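Local coordinates for protein uroporphyrinogen-III C-methyltransferase (Pseudomonas denitrificans, PDB 1S4D) that catalyses the two successive S-adenosyl-L-methionine-dependent methylations, at C-2 and C-7, that convert uroporphyrinogen III to precorrin-2 on the way to cobalamin and siroheme, at residues A34-A37 with L38-D42; P76-R79 with D80-R84; L225-A228 with E229-A233. All coordinates share one frame; numbering follows the deposited sequence.

How the contacts relate
All three contacts are local, between residues three to five apart along a helix or at its end, and their side chains nearest the bound S-adenosyl-L-homocysteine are still about 10 to 13 Å from it. Contacts 1 and 2 belong to the alpha/beta part of the chain built on the parallel five-stranded sheet; their centres are 22 Å apart, and their nearest atoms about 9 Å. Contact 3 goes with the mixed sheet, its centre 41 Å from that of contact 1, on the opposite side of the chain's centre, and 36 Å from that of contact 2. The ligand is about 13 Å from the side chain of Ala34, about 10 Å from that of Gln78 and about 12 Å from that of Val232.

Contact 1: residues A34-A37 with L38-D42; sequences AANA and LRQAD
The Asn36 amide projects outward from the helix and is met by the Arg39 and Gln40 chains reaching back. Its plane is only 26° from that of the Arg39 guanidinium, yet the two groups are not stacked: the arginine comes close through its aliphatic chain, with CD 3.7 Å from Asn36 OD1, and then bends at its third torsion so that the charged end continues outward at an exposed position. The Gln40 amide stands steeply to that of Asn36, at 72°, and its chain runs alongside the Asn36 carbonyl, with CG 3.9 Å from Asn36 O. What puts the asparagine amide there is its first torsion: with chi1 at -160°, CG is anti to the backbone N and beside the carbonyl carbon.

Under these side chains runs the alpha-helical ladder. Leu38 N donates to Ala34 O at 2.8 Å, almost straight, while Arg39 N reaches Ala35 O at 3.2 Å. Ala37 O is gripped twice, by Gln40 N at 2.8 Å and by Ala41 N at 2.9 Å, so three- and four-residue spacings meet on one carbonyl. Leu38 lies over the preceding turn, its CD2 3.7 Å from Ala34 O.

Helix 32-40 packs on the parallel sheet largely through alanines: Ala37, Leu38 and Ala41 pack on Leu96 of strand 94-99, and Ala34 and Ala37 meet Val20 and Trp18 of strand 16-21. Asn36 is covered by Phe6 and Leu9 of the N-terminal region, and Ala35 rests on Leu32 of the second subunit.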
loop_
_atom_site.group_PDB
_atom_site.type_symbol
_atom_site.label_atom_id
_atom_site.label_comp_id
_atom_site.label_asym_id
_atom_site.label_seq_id
_atom_site.Cartn_x
_atom_site.Cartn_y
_atom_site.Cartn_z
ATOM N N ALA B 34 12.661 -5.383 5.417
ATOM C CA ALA B 34 12.085 -5.649 6.726
ATOM C C ALA B 34 12.727 -6.888 7.347
ATOM O O ALA B 34 13.185 -6.839 8.497
ATOM C CB ALA B 34 10.573 -5.801 6.626
ATOM N N ALA B 35 12.772 -7.985 6.580
ATOM C CA ALA B 35 13.418 -9.237 7.016
ATOM C C ALA B 35 14.891 -8.998 7.367
ATOM O O ALA B 35 15.401 -9.475 8.379
ATOM C CB ALA B 35 13.295 -10.293 5.935
ATOM N N ASN B 36 15.571 -8.226 6.526
ATOM C CA ASN B 36 16.913 -7.778 6.858
ATOM C C ASN B 36 16.992 -6.958 8.166
ATOM O O ASN B 36 17.844 -7.240 8.999
ATOM C CB ASN B 36 17.572 -7.060 5.677
ATOM C CG ASN B 36 19.073 -7.026 5.804
ATOM O OD1 ASN B 36 19.699 -8.009 6.214
ATOM N ND2 ASN B 36 19.664 -5.885 5.491
ATOM N N ALA B 37 16.107 -5.981 8.364
ATOM C CA ALA B 37 16.058 -5.256 9.652
ATOM C C ALA B 37 15.901 -6.208 10.842
ATOM O O ALA B 37 16.727 -6.219 11.755
ATOM C CB ALA B 37 14.950 -4.226 9.665
ATOM N N LEU B 38 14.847 -7.021 10.804
ATOM C CA LEU B 38 14.558 -7.995 11.851
ATOM C C LEU B 38 15.790 -8.786 12.296
ATOM O O LEU B 38 15.994 -8.995 13.492
ATOM C CB LEU B 38 13.479 -8.950 11.366
ATOM C CG LEU B 38 12.048 -8.821 11.892
ATOM C CD1 LEU B 38 11.885 -7.661 12.846
ATOM C CD2 LEU B 38 11.024 -8.755 10.738
ATOM N N ARG B 39 16.612 -9.200 11.331
ATOM C CA ARG B 39 17.750 -10.076 11.599
ATOM C C ARG B 39 18.899 -9.315 12.243
ATOM O O ARG B 39 19.765 -9.912 12.859
ATOM C CB ARG B 39 18.156 -10.879 10.331
ATOM C CG ARG B 39 19.559 -10.637 9.745
ATOM C CD ARG B 39 19.740 -11.050 8.269
ATOM N NE ARG B 39 19.242 -12.407 7.991
ATOM C CZ ARG B 39 19.983 -13.531 8.012
ATOM N NH1 ARG B 39 21.289 -13.504 8.302
ATOM N NH2 ARG B 39 19.408 -14.699 7.744
ATOM N N GLN B 40 18.868 -7.992 12.138
ATOM C CA GLN B 40 19.950 -7.144 12.643
ATOM C C GLN B 40 19.623 -6.449 13.957
ATOM O O GLN B 40 20.529 -6.091 14.710
ATOM C CB GLN B 40 20.313 -6.079 11.618
ATOM C CG GLN B 40 21.299 -6.545 10.594
ATOM C CD GLN B 40 21.466 -5.567 9.445
ATOM O OE1 GLN B 40 21.206 -5.916 8.306
ATOM N NE2 GLN B 40 21.903 -4.352 9.739
ATOM N N ALA B 41 18.334 -6.245 14.223
ATOM C CA ALA B 41 17.901 -5.408 15.341
ATOM C C ALA B 41 18.408 -5.825 16.730
ATOM O O ALA B 41 18.466 -7.005 17.065
ATOM C CB ALA B 41 16.414 -5.290 15.347
ATOM N N ASP B 42 18.766 -4.836 17.537
ATOM C CA ASP B 42 19.039 -5.079 18.945
ATOM C C ASP B 42 17.743 -5.079 19.721
ATOM O O ASP B 42 17.604 -5.798 20.692
ATOM C CB ASP B 42 19.994 -4.033 19.512
ATOM C CG ASP B 42 21.393 -4.163 18.958
ATOM O OD1 ASP B 42 21.932 -5.287 18.989
ATOM O OD2 ASP B 42 22.030 -3.207 18.476
#

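Contact 2: residues P76-R79 with D80-R84; sequences PKQR and DISLR
Pro76 meets Asp80 through aliphatic carbon, CB to CB at 4.1 Å, just where the chain turns into helix 78-90. Lys77 follows at the N-cap position. Its carbonyl O receives Asp80 N at 3.0 Å and also takes a long, weak bond from Ile81 N, so the first turn of the helix is gathered on one oxygen. The lysine side chain itself leads away from the helix.

Gln78 has both its backbone and its amide engaged four residues on. Its O accepts Ser82 N at 3.0 Å, and its NE2 donates to Ser82 OG at 3.2 Å, with the hydroxyl nearly in the amide plane and an N-H...O angle of 154°. A bend at chi2 of 47° carries the amide forward along the helix to Ser82, and the Gln78 side chain crosses that of Ile81 at about a right angle. NE2 is also hydrogen-bonded to Glu112 OE2, so the amide nitrogen is held between the serine of its own helix and a carboxylate of the next one.

Arg79 pairs with Leu83. Its O accepts Leu83 N at 2.8 Å, and its chain, also bent at chi2, crosses the leucine obliquely. The two methyls then differ in what they meet: CD1 lies 4.1 Å from Arg79 NE, whereas CD2 sits above one face of the guanidinium, toward its rim. The charge itself goes outward to Glu118, in a salt bridge through NH1.

Helix 109-118 flanks this turn, touching it with Glu112 against Ile81 and Ser82 and with Thr115 against Arg79 and Ser82. Ile81 also leans on Ala67, just past strand 63-66, and Arg84 forms a salt bridge with Glu65 in that strand.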
loop_
_atom_site.group_PDB
_atom_site.type_symbol
_atom_site.label_atom_id
_atom_site.label_comp_id
_atom_site.label_asym_id
_atom_site.label_seq_id
_atom_site.Cartn_x
_atom_site.Cartn_y
_atom_site.Cartn_z
ATOM N N PRO B 76 -0.144 4.076 26.674
ATOM C CA PRO B 76 0.937 5.046 26.484
ATOM C C PRO B 76 0.510 5.930 25.314
ATOM O O PRO B 76 -0.023 5.386 24.340
ATOM C CB PRO B 76 2.144 4.169 26.109
ATOM C CG PRO B 76 1.664 2.716 26.216
ATOM C CD PRO B 76 0.170 2.765 26.068
ATOM N N LYS B 77 0.670 7.249 25.411
ATOM C CA LYS B 77 0.394 8.090 24.253
ATOM C C LYS B 77 1.516 7.847 23.243
ATOM O O LYS B 77 2.578 7.320 23.593
ATOM C CB LYS B 77 0.246 9.586 24.625
ATOM C CG LYS B 77 0.024 10.573 23.406
ATOM C CD LYS B 77 -1.478 10.820 23.078
ATOM C CE LYS B 77 -1.855 10.384 21.669
ATOM N NZ LYS B 77 -1.945 8.906 21.614
ATOM N N GLN B 78 1.259 8.208 21.991
ATOM C CA GLN B 78 2.213 8.061 20.906
ATOM C C GLN B 78 3.573 8.644 21.254
ATOM O O GLN B 78 4.594 8.050 20.945
ATOM C CB GLN B 78 1.653 8.731 19.644
ATOM C CG GLN B 78 2.523 8.615 18.401
ATOM C CD GLN B 78 3.008 7.203 18.179
ATOM O OE1 GLN B 78 2.203 6.283 18.123
ATOM N NE2 GLN B 78 4.320 7.025 18.073
ATOM N N ARG B 79 3.567 9.804 21.904
ATOM C CA ARG B 79 4.786 10.521 22.276
ATOM C C ARG B 79 5.684 9.652 23.164
ATOM O O ARG B 79 6.912 9.696 23.047
ATOM C CB ARG B 79 4.431 11.856 22.964
ATOM C CG ARG B 79 5.625 12.715 23.408
ATOM C CD ARG B 79 6.201 13.645 22.332
ATOM N NE ARG B 79 7.258 14.517 22.859
ATOM C CZ ARG B 79 8.169 15.160 22.109
ATOM N NH1 ARG B 79 9.095 15.928 22.690
ATOM N NH2 ARG B 79 8.162 15.035 20.778
ATOM N N ASP B 80 5.055 8.861 24.039
ATOM C CA ASP B 80 5.778 7.996 24.953
ATOM C C ASP B 80 6.529 6.952 24.161
ATOM O O ASP B 80 7.683 6.684 24.443
ATOM C CB ASP B 80 4.828 7.323 25.955
ATOM C CG ASP B 80 4.442 8.236 27.109
ATOM O OD1 ASP B 80 3.458 7.912 27.827
ATOM O OD2 ASP B 80 5.055 9.294 27.366
ATOM N N ILE B 81 5.869 6.367 23.169
ATOM C CA ILE B 81 6.502 5.377 22.313
ATOM C C ILE B 81 7.650 5.993 21.515
ATOM O O ILE B 81 8.686 5.360 21.308
ATOM C CB ILE B 81 5.465 4.740 21.374
ATOM C CG1 ILE B 81 4.452 3.933 22.190
ATOM C CG2 ILE B 81 6.148 3.868 20.288
ATOM C CD1 ILE B 81 3.219 3.556 21.404
ATOM N N SER B 82 7.459 7.229 21.078
ATOM C CA SER B 82 8.457 7.910 20.276
ATOM C C SER B 82 9.681 8.258 21.110
ATOM O O SER B 82 10.811 8.100 20.643
ATOM C CB SER B 82 7.881 9.168 19.634
ATOM O OG SER B 82 6.874 8.842 18.700
ATOM N N LEU B 83 9.459 8.724 22.332
ATOM C CA LEU B 83 10.561 9.072 23.204
ATOM C C LEU B 83 11.411 7.831 23.521
ATOM O O LEU B 83 12.649 7.940 23.608
ATOM C CB LEU B 83 10.070 9.805 24.469
ATOM C CG LEU B 83 9.660 11.289 24.268
ATOM C CD1 LEU B 83 9.175 11.987 25.532
ATOM C CD2 LEU B 83 10.747 12.118 23.610
ATOM N N ARG B 84 10.758 6.667 23.640
ATOM C CA ARG B 84 11.421 5.416 24.007
ATOM C C ARG B 84 12.343 4.990 22.868
ATOM O O ARG B 84 13.473 4.537 23.119
ATOM C CB ARG B 84 10.406 4.316 24.422
ATOM C CG ARG B 84 10.811 2.847 24.153
ATOM C CD ARG B 84 11.079 1.928 25.380
ATOM N NE ARG B 84 12.360 2.198 26.026
ATOM C CZ ARG B 84 13.237 1.285 26.490
ATOM N NH1 ARG B 84 14.353 1.701 27.065
ATOM N NH2 ARG B 84 13.048 -0.022 26.391
#

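Contact 3: residues L225-A228 with E229-A233; sequences LARA and EADVA
Asp231 N closes an alpha-helical turn on Arg227 O at 2.9 Å, and Val232 N repeats the step on Ala228 O at 3.0 Å, both with N-H...O angles of 160°. These i to i+4 bonds belong to the early part of helix 225-235, which packs against the mixed sheet of the tetrapyrrole methylase fold and directly follows strand 219-224, an outermost strand of that sheet. One residue earlier the regular ladder is interrupted. Ala226 O and Ala230 N are 5.3 Å apart, too far for a direct bond, and a water molecule fills the gap: it donates to Ala226 O at 2.8 Å and accepts from Ala230 N at 2.8 Å. The helical step is thus kept, with solvent inserted in it, on an exposed side of the helix.

The inner side is lined by small and branched residues. Ala228 touches Thr193 of helix 189-198 as well as Phe209 and Thr223 of the sheet, and Val232, one turn on, packs on Phe209 and Leu221. Glu229 stretches away from the turn toward Ile189.

Arg227 and Asp231 form a salt bridge between residues four apart. Arg227 is bent at chi2 and chi3, which curls the chain so that one guanidinium face meets Asp231 OD2, and the carboxylate stands across it with the two planes 76° apart. The oxygen lies toward the rim of that face, and no N-H points at it, so the attraction rests on charge alone. The aspartate reaches this place with CG beside its backbone N, chi1 -78°. That same oxygen, 2.9 Å from Arg227 NH1, is also hydrogen-bonded to Thr223 OG1 at the end of the preceding strand.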
loop_
_atom_site.group_PDB
_atom_site.type_symbol
_atom_site.label_atom_id
_atom_site.label_comp_id
_atom_site.label_asym_id
_atom_site.label_seq_id
_atom_site.Cartn_x
_atom_site.Cartn_y
_atom_site.Cartn_z
ATOM N N LEU B 225 -24.606 -1.460 2.400
ATOM C CA LEU B 225 -24.471 -0.294 3.289
ATOM C C LEU B 225 -25.590 -0.255 4.350
ATOM O O LEU B 225 -25.328 -0.089 5.547
ATOM C CB LEU B 225 -24.452 1.017 2.493
ATOM C CG LEU B 225 -23.167 1.456 1.770
ATOM C CD1 LEU B 225 -23.435 2.698 0.916
ATOM C CD2 LEU B 225 -21.967 1.672 2.706
ATOM N N ALA B 226 -26.837 -0.429 3.913
ATOM C CA ALA B 226 -27.946 -0.401 4.844
ATOM C C ALA B 226 -27.777 -1.505 5.880
ATOM O O ALA B 226 -27.899 -1.238 7.066
ATOM C CB ALA B 226 -29.249 -0.536 4.124
ATOM N N ARG B 227 -27.476 -2.730 5.446
ATOM C CA ARG B 227 -27.434 -3.871 6.364
ATOM C C ARG B 227 -26.119 -4.026 7.121
ATOM O O ARG B 227 -26.020 -4.876 8.006
ATOM C CB ARG B 227 -27.699 -5.172 5.618
ATOM C CG ARG B 227 -29.146 -5.378 5.198
ATOM C CD ARG B 227 -29.297 -6.151 3.898
ATOM N NE ARG B 227 -28.219 -7.122 3.727
ATOM C CZ ARG B 227 -28.262 -8.376 4.170
ATOM N NH1 ARG B 227 -27.219 -9.189 3.971
ATOM N NH2 ARG B 227 -29.350 -8.818 4.813
ATOM N N ALA B 228 -25.113 -3.226 6.774
ATOM C CA ALA B 228 -23.762 -3.450 7.278
ATOM C C ALA B 228 -23.675 -3.497 8.804
ATOM O O ALA B 228 -23.085 -4.426 9.385
ATOM C CB ALA B 228 -22.822 -2.416 6.724
ATOM N N GLU B 229 -24.279 -2.498 9.450
ATOM C CA GLU B 229 -24.184 -2.357 10.899
ATOM C C GLU B 229 -24.796 -3.549 11.626
ATOM O O GLU B 229 -24.164 -4.106 12.510
ATOM C CB GLU B 229 -24.777 -1.040 11.384
ATOM C CG GLU B 229 -24.748 -0.917 12.897
ATOM C CD GLU B 229 -25.548 0.255 13.421
ATOM O OE1 GLU B 229 -25.320 0.606 14.596
ATOM O OE2 GLU B 229 -26.387 0.827 12.670
ATOM N N ALA B 230 -26.003 -3.943 11.233
ATOM C CA ALA B 230 -26.659 -5.102 11.838
ATOM C C ALA B 230 -25.909 -6.411 11.555
ATOM O O ALA B 230 -25.714 -7.243 12.460
ATOM C CB ALA B 230 -28.131 -5.207 11.394
ATOM N N ASP B 231 -25.475 -6.572 10.306
ATOM C CA ASP B 231 -24.857 -7.810 9.886
ATOM C C ASP B 231 -23.576 -8.091 10.647
ATOM O O ASP B 231 -23.368 -9.214 11.107
ATOM C CB ASP B 231 -24.626 -7.826 8.374
ATOM C CG ASP B 231 -25.884 -8.121 7.626
ATOM O OD1 ASP B 231 -26.889 -8.442 8.293
ATOM O OD2 ASP B 231 -25.988 -8.062 6.386
ATOM N N VAL B 232 -22.732 -7.080 10.783
ATOM C CA VAL B 232 -21.419 -7.281 11.361
ATOM C C VAL B 232 -21.557 -7.636 12.833
ATOM O O VAL B 232 -20.803 -8.464 13.368
ATOM C CB VAL B 232 -20.473 -6.063 11.107
ATOM C CG1 VAL B 232 -20.938 -4.823 11.843
ATOM C CG2 VAL B 232 -19.056 -6.403 11.475
ATOM N N ALA B 233 -22.553 -7.046 13.477
ATOM C CA ALA B 233 -22.813 -7.366 14.859
ATOM C C ALA B 233 -23.231 -8.835 14.967
ATOM O O ALA B 233 -22.682 -9.581 15.770
ATOM C CB ALA B 233 -23.873 -6.443 15.425
HETATM O O HOH W 1 -27.653 -2.466 9.587
#